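Local structure of UDP-N-acetylenolpyruvoylglucosamine reductase (Listeria monocytogenes, 3TX1) at residues A[69-74]-A[79-84]; A[113-118]-A[212-217]; A[148-153]-A[206-211]; A[294-299]-A[313-318]. The protein probably catalyses the NADPH-dependent, FAD-linked reduction of UDP-N-acetylenolpyruvoylglucosamine to UDP-N-acetylmuramate, a step of peptidoglycan synthesis. One frame throughout, in Å; residues are numbered along the deposited sequence.

In the fold
Contacts 1, 2 and 3 lie in the FAD-binding part of the chain, and contact 4 in the C-terminal domain. Contacts 3 and 4 are buried; contacts 1 and 2 are partly buried, and contact 2 sits farthest out. Contacts 2 and 3 share strand 204-214, which pairs with strand 116-120. Along the chain, contact 3 is nested inside the loop closed by contact 2. Contacts 1 and 3 both touch FAD, contact 1 at the adenosine, contact 3 at the phosphate and the adenine. Contacts 1 and 2 each combine one backbone hydrogen bond with apolar packing. Contacts 3 and 4 cross by packing alone. Contacts 1 and 4 meet where T82 packs on I318.

Contact 1. Residues A[69-74]-A[79-84]; sequences EVVAYC and IPLTIL. With FAD (flavin-adenine dinucleotide), chain B.
C74 and I79 bring the two segments together where helix 64-76 gives way to the chain leading into strand 81-84, and their CA atoms are 4.7 Å apart. I79 N donates a hydrogen bond to C74 O at 2.7 Å. The donor lies in the carbonyl plane, and the N-H...O angle is 147°. This bond ties the chain after the helix back to its last turn. The same two residues also meet through their side chains, CB of C74 to CB of I79 at 4.1 Å. C74 is buried here, and its CB also faces CB of L81. The longer branch of I79 reaches Y73. CG1 stands anti to the carbonyl carbon (chi1 -56°), and the extended chain carries CD1 to CE2 of Y73, 3.9 Å away. The methyl approaches this ring obliquely.

The helix and strand belong to a beta-alpha-beta crossover. Strand 54-60 leads into helix 64-76 and then into strand 81-84, and strands 54-60 and 81-84 run parallel. Strand 100-103 lies between the two strands, and V71 and C74 rest on L102 and V100 of it. L81, the first residue of the strand, also faces the helix. Its CD2 touches CG2 of V71 at 4.1 Å, the two side chains crossing at about a right angle.

Farther along the strand the partner is FAD. The carbonyl O of I83 accepts a hydrogen bond from the ribose hydroxyl O2B of FAD at 2.7 Å. CG2 of I83 lies over the face of the adenine, 3.6 Å from C5A of FAD.

Contact 2. Residues A[113-118]-A[212-217]; sequences NNTQIV and LALEEK
T115 and L212 hold the one hydrogen bond of this contact. L212 N donates to T115 O at 3.1 Å. The bond is bent, with an N-H...O angle of 138°, and the donor is tilted 33° from the carbonyl plane. T115 is the third residue of a type II' beta turn from N113 to Q116. Inside the turn Q116 N donates to N113 O, which closes the hairpin between strands 110-113 and 116-120.

The other contacts are apolar or van der Waals. CB of T115 lies 3.5 Å from the carbonyl O of L212. The T115 methyl, CG2, sits beside its own backbone N; this turns it to L214, whose CD1 it meets at 3.9 Å. This pair lies near the surface, where L214 is exposed. On the buried side, L212 (chi1 -47°) directs its CD1 to CD1 of I117, 3.7 Å away.

The contact lies at one end of the antiparallel pairing of strands 116-120 and 204-214. Next along, I117 pairs with F210 through the backbone. I117 and L212 pack on A132 of helix 125-134, and T115, I117 and L212 all touch L137 of strand 137-138. After L214 the chain leaves the sheet, and E216 takes the N-cap position of helix 217-234.

Contact 3. Residues A[148-153]-A[206-211]; sequences GSIGGA and LDATFS. With FAD (flavin-adenine dinucleotide), chain B.
The diphosphate site of FAD lies at the start of helix 150-156, and I150 on the outer side of this first turn packs on A208 and F210 of strand 204-214. CG2 of I150 meets CB of A208 at 3.7 Å. CD1 of I150 comes to the edge of the F210 ring, near its plane, with CZ of F210 3.9 Å away. The two side chains approach from opposite directions. I150 splits its two branches between the partners: CG2 lies beside the carbonyl carbon, while CG1 lies beside the backbone N (chi1 -73°) and carries CD1 to the ring. No hydrogen bond crosses the contact.

In this PCMH-type FAD-binding domain, helix 150-156 begins at the phosphate and strand 204-214 packs behind it. T128 of helix 125-134 touches both I150 and F210, so the packing continues into that helix.

The other side of the turn grips the cofactor. S149 holds FAD O1P twice, by its backbone N at 2.8 Å and by its hydroxyl OG at 2.9 Å. The first of these bonds is fairly straight, at 164°. S149 is also the N-cap, since its OG accepts from G152 N at 3.0 Å. One hydroxyl thus links helix start and phosphate, and the helix N-terminus probably helps to balance the phosphate charge. With no side chains on G148 and G151, FAD lies close to the backbone. G151 CA is 3.3 Å from FAD N6A, and G148 CA is 3.6 Å from FAD O5'.

Contact 4. Residues A[294-299]-A[313-318]; sequences NLIAYV and TEVKII. With SO4 (sulfate ion), chain E.
I296 of helix 289-307 and T313 of the chain before strand 316-318 form the closest backbone approach, with their CA atoms 8.4 Å apart. Only side chains bridge this gap. Both segments belong to the C-terminal domain of the MurB family. Strand 316-318 pairs in parallel with strand 90-92 of the FAD-binding part, so the contact sets a helix of one domain against a strand that joins the two.

I296 carries the contact from the helix side. Its CG2 meets CG2 of T313 at 3.9 Å, and the two side chains cross at about a right angle. With OG1 of T313 between the backbone N and the carbonyl carbon (chi1 53°), the CG2 methyl is turned to the isoleucine. The other branch of I296 is extended and ends near V315, CD1 to CG1 at 4.5 Å, a loose touch. I296 also packs on I91 of strand 90-92 and on I281 of strand 281-283.

E314, a predicted active-site residue, takes no part in the helix packing; its side chain touches R194, also predicted to be in the active site. The side chain of V315 comes to about 7 Å from the nearest atom of the bound FAD.

The CB of K316 points away from the helix, and the residue touches FAD. Its chain bends at chi2 (-64°) and then runs extended to a sulfate, probably from the crystallisation liquor, where NZ of K316 donates to sulfate O2 at 2.8 Å.

Contact 1. Residues A[69-74]-A[79-84]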
# COMPACT_ATOMS: atom_id res chain seq x y z
N GLU A 69 2.77 -10.81 -19.97
CA GLU A 69 2.52 -10.32 -21.27
C GLU A 69 2.24 -8.82 -21.25
O GLU A 69 2.72 -8.07 -22.12
CB GLU A 69 1.37 -11.10 -21.88
CG GLU A 69 1.75 -12.55 -22.16
CD GLU A 69 0.59 -13.34 -22.72
OE1 GLU A 69 -0.44 -13.34 -22.01
OE2 GLU A 69 0.71 -13.95 -23.85
N VAL A 70 1.53 -8.36 -20.23
CA VAL A 70 1.14 -6.95 -20.18
C VAL A 70 2.33 -6.06 -19.82
O VAL A 70 2.54 -5.02 -20.46
CB VAL A 70 -0.07 -6.75 -19.25
CG1 VAL A 70 -0.42 -5.28 -19.10
CG2 VAL A 70 -1.27 -7.53 -19.77
N VAL A 71 3.13 -6.51 -18.85
CA VAL A 71 4.33 -5.80 -18.46
C VAL A 71 5.29 -5.72 -19.61
O VAL A 71 5.88 -4.67 -19.87
CB VAL A 71 5.05 -6.47 -17.28
CG1 VAL A 71 6.48 -5.97 -17.11
CG2 VAL A 71 4.28 -6.22 -16.01
N ALA A 72 5.45 -6.82 -20.32
CA ALA A 72 6.37 -6.82 -21.46
C ALA A 72 5.85 -5.91 -22.55
O ALA A 72 6.59 -5.10 -23.08
CB ALA A 72 6.57 -8.22 -22.00
N TYR A 73 4.55 -6.00 -22.82
CA TYR A 73 3.94 -5.21 -23.88
C TYR A 73 4.13 -3.72 -23.63
O TYR A 73 4.51 -2.99 -24.56
CB TYR A 73 2.45 -5.54 -24.01
CG TYR A 73 1.75 -4.78 -25.09
CD1 TYR A 73 1.53 -5.34 -26.34
CD2 TYR A 73 1.30 -3.50 -24.88
CE1 TYR A 73 0.89 -4.64 -27.36
CE2 TYR A 73 0.66 -2.78 -25.86
CZ TYR A 73 0.45 -3.35 -27.10
OH TYR A 73 -0.20 -2.61 -28.07
N CYS A 74 3.89 -3.29 -22.40
CA CYS A 74 4.02 -1.88 -22.03
C CYS A 74 5.45 -1.40 -22.08
O CYS A 74 5.72 -0.25 -22.50
CB CYS A 74 3.45 -1.61 -20.66
SG CYS A 74 1.65 -1.70 -20.70
N ILE A 79 5.17 2.34 -22.87
CA ILE A 79 3.96 2.85 -22.20
C ILE A 79 4.19 2.84 -20.68
O ILE A 79 4.39 1.76 -20.09
CB ILE A 79 2.72 1.97 -22.49
CG1 ILE A 79 2.49 1.83 -24.00
CG2 ILE A 79 1.50 2.50 -21.76
CD1 ILE A 79 1.47 0.78 -24.38
N PRO A 80 4.21 4.04 -20.04
CA PRO A 80 4.34 4.11 -18.58
C PRO A 80 3.40 3.11 -17.92
O PRO A 80 2.24 3.00 -18.33
CB PRO A 80 3.94 5.55 -18.24
CG PRO A 80 3.62 6.22 -19.55
CD PRO A 80 4.25 5.39 -20.63
N LEU A 81 3.89 2.37 -16.95
CA LEU A 81 3.07 1.36 -16.30
C LEU A 81 3.04 1.58 -14.78
O LEU A 81 4.06 1.91 -14.18
CB LEU A 81 3.64 -0.03 -16.64
CG LEU A 81 3.34 -1.27 -15.77
CD1 LEU A 81 2.12 -2.07 -16.20
CD2 LEU A 81 4.59 -2.14 -15.85
N THR A 82 1.89 1.42 -14.15
CA THR A 82 1.83 1.59 -12.72
C THR A 82 1.19 0.36 -12.11
O THR A 82 0.26 -0.22 -12.69
CB THR A 82 0.96 2.79 -12.27
OG1 THR A 82 1.18 3.93 -13.11
CG2 THR A 82 1.26 3.14 -10.77
N ILE A 83 1.67 -0.01 -10.93
CA ILE A 83 1.09 -1.10 -10.21
C ILE A 83 0.35 -0.51 -9.07
O ILE A 83 0.92 0.24 -8.30
CB ILE A 83 2.15 -1.95 -9.54
CG1 ILE A 83 3.24 -2.23 -10.55
CG2 ILE A 83 1.51 -3.22 -8.99
CD1 ILE A 83 2.67 -2.85 -11.80
N LEU A 84 -0.92 -0.87 -8.97
CA LEU A 84 -1.75 -0.43 -7.88
C LEU A 84 -2.14 -1.62 -6.99
O LEU A 84 -2.70 -2.60 -7.45
CB LEU A 84 -2.99 0.25 -8.43
CG LEU A 84 -4.13 0.52 -7.45
CD1 LEU A 84 -3.87 1.76 -6.59
CD2 LEU A 84 -5.41 0.67 -8.25
PA FAD B . -0.72 0.83 -2.51
O1A FAD B . -1.69 0.34 -3.53
O2A FAD B . -1.09 1.98 -1.62
O5B FAD B . 0.61 1.32 -3.25
C5B FAD B . 1.74 1.30 -2.39
C4B FAD B . 3.05 1.29 -3.15
O4B FAD B . 3.45 -0.05 -3.43
C3B FAD B . 3.05 2.00 -4.48
O3B FAD B . 4.42 2.41 -4.72
C2B FAD B . 2.69 0.85 -5.42
O2B FAD B . 3.01 0.99 -6.82
C1B FAD B . 3.52 -0.25 -4.84
N9A FAD B . 2.90 -1.53 -5.08
C8A FAD B . 1.66 -1.93 -4.76
N7A FAD B . 1.51 -3.24 -5.09
C5A FAD B . 2.67 -3.71 -5.61
C6A FAD B . 3.20 -4.97 -6.19
N6A FAD B . 2.47 -6.11 -6.31
N1A FAD B . 4.49 -4.96 -6.61
C2A FAD B . 5.26 -3.88 -6.52
N3A FAD B . 4.85 -2.71 -6.05
C4A FAD B . 3.59 -2.56 -5.59
N1 FAD B . 1.89 0.93 6.77
C2 FAD B . 2.74 0.41 7.69
O2 FAD B . 3.88 0.07 7.34
N3 FAD B . 2.42 0.21 8.98
C4 FAD B . 1.24 0.52 9.49
O4 FAD B . 0.99 0.35 10.71
C4X FAD B . 0.26 1.09 8.56
N5 FAD B . -0.95 1.43 8.99
C5X FAD B . -1.87 1.96 8.18
C6 FAD B . -3.12 2.27 8.70
C7 FAD B . -4.10 2.78 7.90
C7M FAD B . -5.45 3.12 8.49
C8 FAD B . -3.79 2.97 6.47
C8M FAD B . -4.80 3.53 5.53
C9 FAD B . -2.56 2.66 5.95
C9A FAD B . -1.57 2.16 6.76
N10 FAD B . -0.30 1.81 6.25
C10 FAD B . 0.65 1.28 7.14
C1' FAD B . 0.02 2.04 4.83
C2' FAD B . -0.30 0.84 3.98
O2' FAD B . -1.19 -0.03 4.67
C3' FAD B . 0.95 0.04 3.66
O3' FAD B . 1.87 0.95 3.07
C4' FAD B . 0.61 -1.08 2.67
O4' FAD B . 1.58 -2.14 2.73
C5' FAD B . 0.42 -0.57 1.25
O5' FAD B . -0.38 -1.53 0.59
P FAD B . -1.15 -1.25 -0.76
O1P FAD B . -1.36 -2.60 -1.35
O2P FAD B . -2.31 -0.41 -0.36
O3P FAD B . -0.18 -0.37 -1.62

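Contact 2. Residues A[113-118]-A[212-217]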
# COMPACT_ATOMS: atom_id res chain seq x y z
N ASN A 113 3.16 -24.01 4.24
CA ASN A 113 4.32 -24.78 3.77
C ASN A 113 5.35 -25.03 4.88
O ASN A 113 6.39 -24.37 4.92
CB ASN A 113 4.95 -23.99 2.62
CG ASN A 113 6.29 -24.54 2.20
OD1 ASN A 113 6.62 -25.73 2.46
ND2 ASN A 113 7.10 -23.68 1.55
N ASN A 114 5.08 -26.00 5.75
CA ASN A 114 5.84 -26.27 7.00
C ASN A 114 5.79 -24.97 7.84
O ASN A 114 4.70 -24.45 8.04
CB ASN A 114 7.25 -26.91 6.79
CG ASN A 114 8.43 -25.95 7.02
OD1 ASN A 114 8.64 -24.97 6.28
ND2 ASN A 114 9.26 -26.27 8.02
N THR A 115 6.93 -24.44 8.28
CA THR A 115 6.95 -23.23 9.09
C THR A 115 6.87 -21.95 8.21
O THR A 115 6.86 -20.81 8.72
CB THR A 115 8.18 -23.17 10.04
OG1 THR A 115 9.38 -23.22 9.27
CG2 THR A 115 8.18 -24.34 11.05
N GLN A 116 6.74 -22.14 6.90
CA GLN A 116 6.72 -21.02 5.96
C GLN A 116 5.38 -20.68 5.31
O GLN A 116 4.61 -21.57 4.91
CB GLN A 116 7.77 -21.21 4.87
CG GLN A 116 9.20 -21.07 5.38
CD GLN A 116 10.22 -21.05 4.25
OE1 GLN A 116 9.90 -21.27 3.09
NE2 GLN A 116 11.46 -20.75 4.61
N ILE A 117 5.15 -19.37 5.17
CA ILE A 117 3.95 -18.88 4.51
C ILE A 117 4.18 -18.23 3.13
O ILE A 117 5.05 -17.36 2.96
CB ILE A 117 3.09 -18.01 5.47
CG1 ILE A 117 2.36 -18.93 6.46
CG2 ILE A 117 2.08 -17.18 4.69
CD1 ILE A 117 1.63 -18.22 7.57
N VAL A 118 3.45 -18.74 2.13
CA VAL A 118 3.49 -18.22 0.76
C VAL A 118 2.16 -17.58 0.44
O VAL A 118 1.11 -18.23 0.58
CB VAL A 118 3.89 -19.29 -0.31
CG1 VAL A 118 2.92 -19.29 -1.50
CG2 VAL A 118 5.32 -19.06 -0.78
N LEU A 212 8.54 -18.18 9.14
CA LEU A 212 8.07 -17.99 10.49
C LEU A 212 8.56 -19.06 11.45
O LEU A 212 9.24 -19.98 11.08
CB LEU A 212 6.55 -17.88 10.52
CG LEU A 212 5.87 -16.96 9.53
CD1 LEU A 212 4.38 -16.90 9.75
CD2 LEU A 212 6.48 -15.59 9.44
N ALA A 213 8.22 -18.93 12.70
CA ALA A 213 8.58 -19.95 13.68
C ALA A 213 7.34 -20.52 14.40
O ALA A 213 6.35 -19.82 14.62
CB ALA A 213 9.58 -19.39 14.67
N LEU A 214 7.39 -21.80 14.76
CA LEU A 214 6.29 -22.41 15.53
C LEU A 214 6.24 -21.95 16.99
O LEU A 214 7.27 -21.89 17.68
CB LEU A 214 6.24 -23.94 15.39
CG LEU A 214 5.52 -24.40 14.11
CD1 LEU A 214 5.88 -25.85 13.81
CD2 LEU A 214 4.00 -24.21 14.15
N GLU A 215 5.04 -21.59 17.43
CA GLU A 215 4.76 -21.05 18.74
C GLU A 215 3.27 -21.18 19.05
O GLU A 215 2.43 -21.18 18.13
CB GLU A 215 5.25 -19.60 18.82
CG GLU A 215 5.09 -18.93 20.17
CD GLU A 215 5.63 -17.51 20.20
OE1 GLU A 215 6.11 -17.01 19.15
OE2 GLU A 215 5.56 -16.89 21.29
N GLU A 216 2.94 -21.28 20.33
CA GLU A 216 1.56 -21.48 20.76
C GLU A 216 0.60 -20.42 20.28
O GLU A 216 0.96 -19.26 20.16
CB GLU A 216 1.48 -21.65 22.27
CG GLU A 216 2.07 -22.98 22.69
CD GLU A 216 2.36 -23.08 24.17
OE1 GLU A 216 2.39 -22.04 24.86
OE2 GLU A 216 2.59 -24.23 24.63
N LYS A 217 -0.60 -20.88 19.94
CA LYS A 217 -1.71 -20.02 19.50
C LYS A 217 -1.98 -18.89 20.50
O LYS A 217 -2.07 -17.70 20.12
CB LYS A 217 -2.96 -20.87 19.41
CG LYS A 217 -3.06 -21.71 18.18
CD LYS A 217 -3.84 -20.96 17.13
CE LYS A 217 -5.21 -20.64 17.67
NZ LYS A 217 -6.15 -20.60 16.54

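Contact 3. Residues A[148-153]-A[206-211]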
# COMPACT_ATOMS: atom_id res chain seq x y z
N GLY A 148 -4.04 -3.11 3.11
CA GLY A 148 -3.30 -3.23 1.87
C GLY A 148 -2.94 -4.63 1.42
O GLY A 148 -3.24 -5.61 2.10
N SER A 149 -2.27 -4.68 0.27
CA SER A 149 -1.91 -5.94 -0.35
C SER A 149 -0.50 -6.37 0.01
O SER A 149 0.33 -5.54 0.40
CB SER A 149 -1.96 -5.77 -1.89
OG SER A 149 -0.75 -5.20 -2.42
N ILE A 150 -0.21 -7.65 -0.24
CA ILE A 150 1.14 -8.20 -0.02
C ILE A 150 2.14 -7.51 -0.94
O ILE A 150 3.27 -7.22 -0.53
CB ILE A 150 1.19 -9.72 -0.27
CG1 ILE A 150 0.49 -10.46 0.88
CG2 ILE A 150 2.63 -10.21 -0.36
CD1 ILE A 150 1.15 -10.29 2.25
N GLY A 151 1.73 -7.21 -2.16
CA GLY A 151 2.61 -6.52 -3.06
C GLY A 151 3.00 -5.18 -2.50
O GLY A 151 4.14 -4.77 -2.65
N GLY A 152 2.06 -4.49 -1.87
CA GLY A 152 2.32 -3.14 -1.33
C GLY A 152 3.22 -3.29 -0.13
O GLY A 152 4.20 -2.53 0.05
N ALA A 153 2.92 -4.30 0.68
CA ALA A 153 3.74 -4.63 1.83
C ALA A 153 5.21 -4.83 1.47
O ALA A 153 6.08 -4.23 2.10
CB ALA A 153 3.21 -5.86 2.54
N LEU A 206 4.90 -10.69 -7.37
CA LEU A 206 3.82 -11.65 -7.66
C LEU A 206 3.42 -12.53 -6.45
O LEU A 206 2.24 -12.81 -6.25
CB LEU A 206 4.14 -12.51 -8.85
CG LEU A 206 4.27 -11.72 -10.15
CD1 LEU A 206 4.79 -12.64 -11.24
CD2 LEU A 206 2.94 -11.12 -10.55
N ASP A 207 4.38 -12.99 -5.67
CA ASP A 207 4.06 -13.70 -4.42
C ASP A 207 5.21 -13.59 -3.45
O ASP A 207 6.33 -13.26 -3.84
CB ASP A 207 3.57 -15.14 -4.63
CG ASP A 207 4.61 -16.03 -5.28
OD1 ASP A 207 4.32 -16.70 -6.31
OD2 ASP A 207 5.75 -16.02 -4.78
N ALA A 208 4.92 -13.81 -2.17
CA ALA A 208 5.94 -13.66 -1.13
C ALA A 208 6.01 -14.87 -0.17
O ALA A 208 4.99 -15.54 0.10
CB ALA A 208 5.69 -12.37 -0.35
N THR A 209 7.23 -15.15 0.31
CA THR A 209 7.47 -16.26 1.26
C THR A 209 8.03 -15.73 2.56
O THR A 209 9.12 -15.15 2.60
CB THR A 209 8.52 -17.28 0.76
OG1 THR A 209 8.10 -17.89 -0.46
CG2 THR A 209 8.68 -18.36 1.78
N PHE A 210 7.29 -15.96 3.64
CA PHE A 210 7.74 -15.53 4.97
C PHE A 210 8.23 -16.72 5.83
O PHE A 210 7.53 -17.74 5.94
CB PHE A 210 6.61 -14.83 5.68
CG PHE A 210 5.89 -13.81 4.85
CD1 PHE A 210 4.67 -14.12 4.26
CD2 PHE A 210 6.40 -12.52 4.71
CE1 PHE A 210 3.98 -13.18 3.52
CE2 PHE A 210 5.72 -11.57 3.97
CZ PHE A 210 4.50 -11.90 3.38
N SER A 211 9.44 -16.59 6.39
CA SER A 211 10.05 -17.60 7.28
C SER A 211 9.55 -17.45 8.72
O SER A 211 10.11 -16.66 9.49
CB SER A 211 11.56 -17.43 7.30
OG SER A 211 12.19 -18.13 6.26
PA FAD B . -0.72 0.83 -2.51
O1A FAD B . -1.69 0.34 -3.53
O2A FAD B . -1.09 1.98 -1.62
O5B FAD B . 0.61 1.32 -3.25
C5B FAD B . 1.74 1.30 -2.39
C4B FAD B . 3.05 1.29 -3.15
O4B FAD B . 3.45 -0.05 -3.43
C3B FAD B . 3.05 2.00 -4.48
O3B FAD B . 4.42 2.41 -4.72
C2B FAD B . 2.69 0.85 -5.42
O2B FAD B . 3.01 0.99 -6.82
C1B FAD B . 3.52 -0.25 -4.84
N9A FAD B . 2.90 -1.53 -5.08
C8A FAD B . 1.66 -1.93 -4.76
N7A FAD B . 1.51 -3.24 -5.09
C5A FAD B . 2.67 -3.71 -5.61
C6A FAD B . 3.20 -4.97 -6.19
N6A FAD B . 2.47 -6.11 -6.31
N1A FAD B . 4.49 -4.96 -6.61
C2A FAD B . 5.26 -3.88 -6.52
N3A FAD B . 4.85 -2.71 -6.05
C4A FAD B . 3.59 -2.56 -5.59
N1 FAD B . 1.89 0.93 6.77
C2 FAD B . 2.74 0.41 7.69
O2 FAD B . 3.88 0.07 7.34
N3 FAD B . 2.42 0.21 8.98
C4 FAD B . 1.24 0.52 9.49
O4 FAD B . 0.99 0.35 10.71
C4X FAD B . 0.26 1.09 8.56
N5 FAD B . -0.95 1.43 8.99
C5X FAD B . -1.87 1.96 8.18
C6 FAD B . -3.12 2.27 8.70
C7 FAD B . -4.10 2.78 7.90
C7M FAD B . -5.45 3.12 8.49
C8 FAD B . -3.79 2.97 6.47
C8M FAD B . -4.80 3.53 5.53
C9 FAD B . -2.56 2.66 5.95
C9A FAD B . -1.57 2.16 6.76
N10 FAD B . -0.30 1.81 6.25
C10 FAD B . 0.65 1.28 7.14
C1' FAD B . 0.02 2.04 4.83
C2' FAD B . -0.30 0.84 3.98
O2' FAD B . -1.19 -0.03 4.67
C3' FAD B . 0.95 0.04 3.66
O3' FAD B . 1.87 0.95 3.07
C4' FAD B . 0.61 -1.08 2.67
O4' FAD B . 1.58 -2.14 2.73
C5' FAD B . 0.42 -0.57 1.25
O5' FAD B . -0.38 -1.53 0.59
P FAD B . -1.15 -1.25 -0.76
O1P FAD B . -1.36 -2.60 -1.35
O2P FAD B . -2.31 -0.41 -0.36
O3P FAD B . -0.18 -0.37 -1.62

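Contact 4. Residues A[294-299]-A[313-318]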
# COMPACT_ATOMS: atom_id res chain seq x y z
N ASN A 294 -4.66 19.36 -1.15
CA ASN A 294 -4.83 20.68 -0.63
C ASN A 294 -4.65 20.69 0.89
O ASN A 294 -3.98 21.55 1.45
CB ASN A 294 -6.17 21.28 -1.09
CG ASN A 294 -6.08 21.93 -2.49
OD1 ASN A 294 -7.06 21.96 -3.25
ND2 ASN A 294 -4.90 22.46 -2.85
N LEU A 295 -5.20 19.71 1.57
CA LEU A 295 -5.01 19.67 3.00
C LEU A 295 -3.55 19.31 3.34
O LEU A 295 -2.94 19.92 4.23
CB LEU A 295 -6.02 18.73 3.65
CG LEU A 295 -6.11 18.72 5.16
CD1 LEU A 295 -6.05 20.15 5.67
CD2 LEU A 295 -7.41 18.02 5.55
N ILE A 296 -2.98 18.37 2.60
CA ILE A 296 -1.60 18.03 2.84
C ILE A 296 -0.73 19.27 2.71
O ILE A 296 0.06 19.57 3.59
CB ILE A 296 -1.11 16.96 1.87
CG1 ILE A 296 -1.77 15.60 2.18
CG2 ILE A 296 0.41 16.83 1.95
CD1 ILE A 296 -1.29 14.48 1.24
N ALA A 297 -0.89 20.02 1.64
CA ALA A 297 -0.03 21.19 1.46
C ALA A 297 -0.25 22.28 2.53
O ALA A 297 0.70 22.93 3.00
CB ALA A 297 -0.18 21.76 0.07
N TYR A 298 -1.49 22.45 2.94
CA TYR A 298 -1.77 23.47 3.92
C TYR A 298 -1.17 23.10 5.29
O TYR A 298 -0.66 23.97 6.03
CB TYR A 298 -3.26 23.70 3.96
CG TYR A 298 -3.72 24.73 4.93
CD1 TYR A 298 -3.84 26.09 4.55
CD2 TYR A 298 -4.13 24.35 6.21
CE1 TYR A 298 -4.33 27.04 5.45
CE2 TYR A 298 -4.59 25.30 7.12
CZ TYR A 298 -4.69 26.62 6.74
OH TYR A 298 -5.14 27.48 7.69
N VAL A 299 -1.18 21.82 5.61
CA VAL A 299 -0.59 21.34 6.84
C VAL A 299 0.91 21.54 6.76
O VAL A 299 1.51 22.16 7.64
CB VAL A 299 -0.90 19.86 7.07
CG1 VAL A 299 0.08 19.25 8.06
CG2 VAL A 299 -2.34 19.66 7.50
N THR A 313 5.93 13.78 3.01
CA THR A 313 4.90 12.76 2.93
C THR A 313 5.48 11.33 2.97
O THR A 313 6.55 11.06 2.44
CB THR A 313 4.06 12.92 1.66
OG1 THR A 313 4.93 12.96 0.53
CG2 THR A 313 3.27 14.20 1.66
N GLU A 314 4.79 10.45 3.67
CA GLU A 314 5.12 9.04 3.66
C GLU A 314 4.29 8.47 2.51
O GLU A 314 4.83 7.83 1.62
CB GLU A 314 4.83 8.40 5.03
CG GLU A 314 4.41 6.91 5.06
CD GLU A 314 5.50 5.90 4.71
OE1 GLU A 314 5.43 4.73 5.19
OE2 GLU A 314 6.43 6.23 3.95
N VAL A 315 3.00 8.75 2.51
CA VAL A 315 2.08 8.33 1.46
C VAL A 315 2.56 8.73 0.04
O VAL A 315 3.09 9.84 -0.16
CB VAL A 315 0.71 8.97 1.76
CG1 VAL A 315 0.77 10.49 1.53
CG2 VAL A 315 -0.36 8.37 0.88
N LYS A 316 2.36 7.85 -0.95
CA LYS A 316 2.81 8.12 -2.34
C LYS A 316 1.84 9.01 -3.05
O LYS A 316 0.62 8.84 -2.88
CB LYS A 316 2.89 6.84 -3.21
CG LYS A 316 3.73 5.71 -2.69
CD LYS A 316 5.19 6.10 -2.63
CE LYS A 316 5.96 4.95 -1.98
NZ LYS A 316 7.41 5.25 -1.83
N ILE A 317 2.38 9.87 -3.91
CA ILE A 317 1.62 10.82 -4.70
C ILE A 317 1.81 10.52 -6.17
O ILE A 317 2.94 10.57 -6.65
CB ILE A 317 2.10 12.27 -4.41
CG1 ILE A 317 1.47 12.82 -3.13
CG2 ILE A 317 1.77 13.22 -5.57
CD1 ILE A 317 2.10 12.33 -1.85
N ILE A 318 0.72 10.24 -6.90
CA ILE A 318 0.82 9.89 -8.33
C ILE A 318 -0.36 10.36 -9.19
O ILE A 318 -1.47 10.55 -8.68
CB ILE A 318 0.99 8.37 -8.57
CG1 ILE A 318 -0.24 7.63 -8.04
CG2 ILE A 318 2.30 7.85 -7.97
CD1 ILE A 318 -0.33 6.19 -8.47
S SO4 E . 8.87 4.07 -5.11
O1 SO4 E . 9.53 2.91 -5.77
O2 SO4 E . 9.05 3.97 -3.64
O3 SO4 E . 9.47 5.33 -5.63
O4 SO4 E . 7.43 4.10 -5.43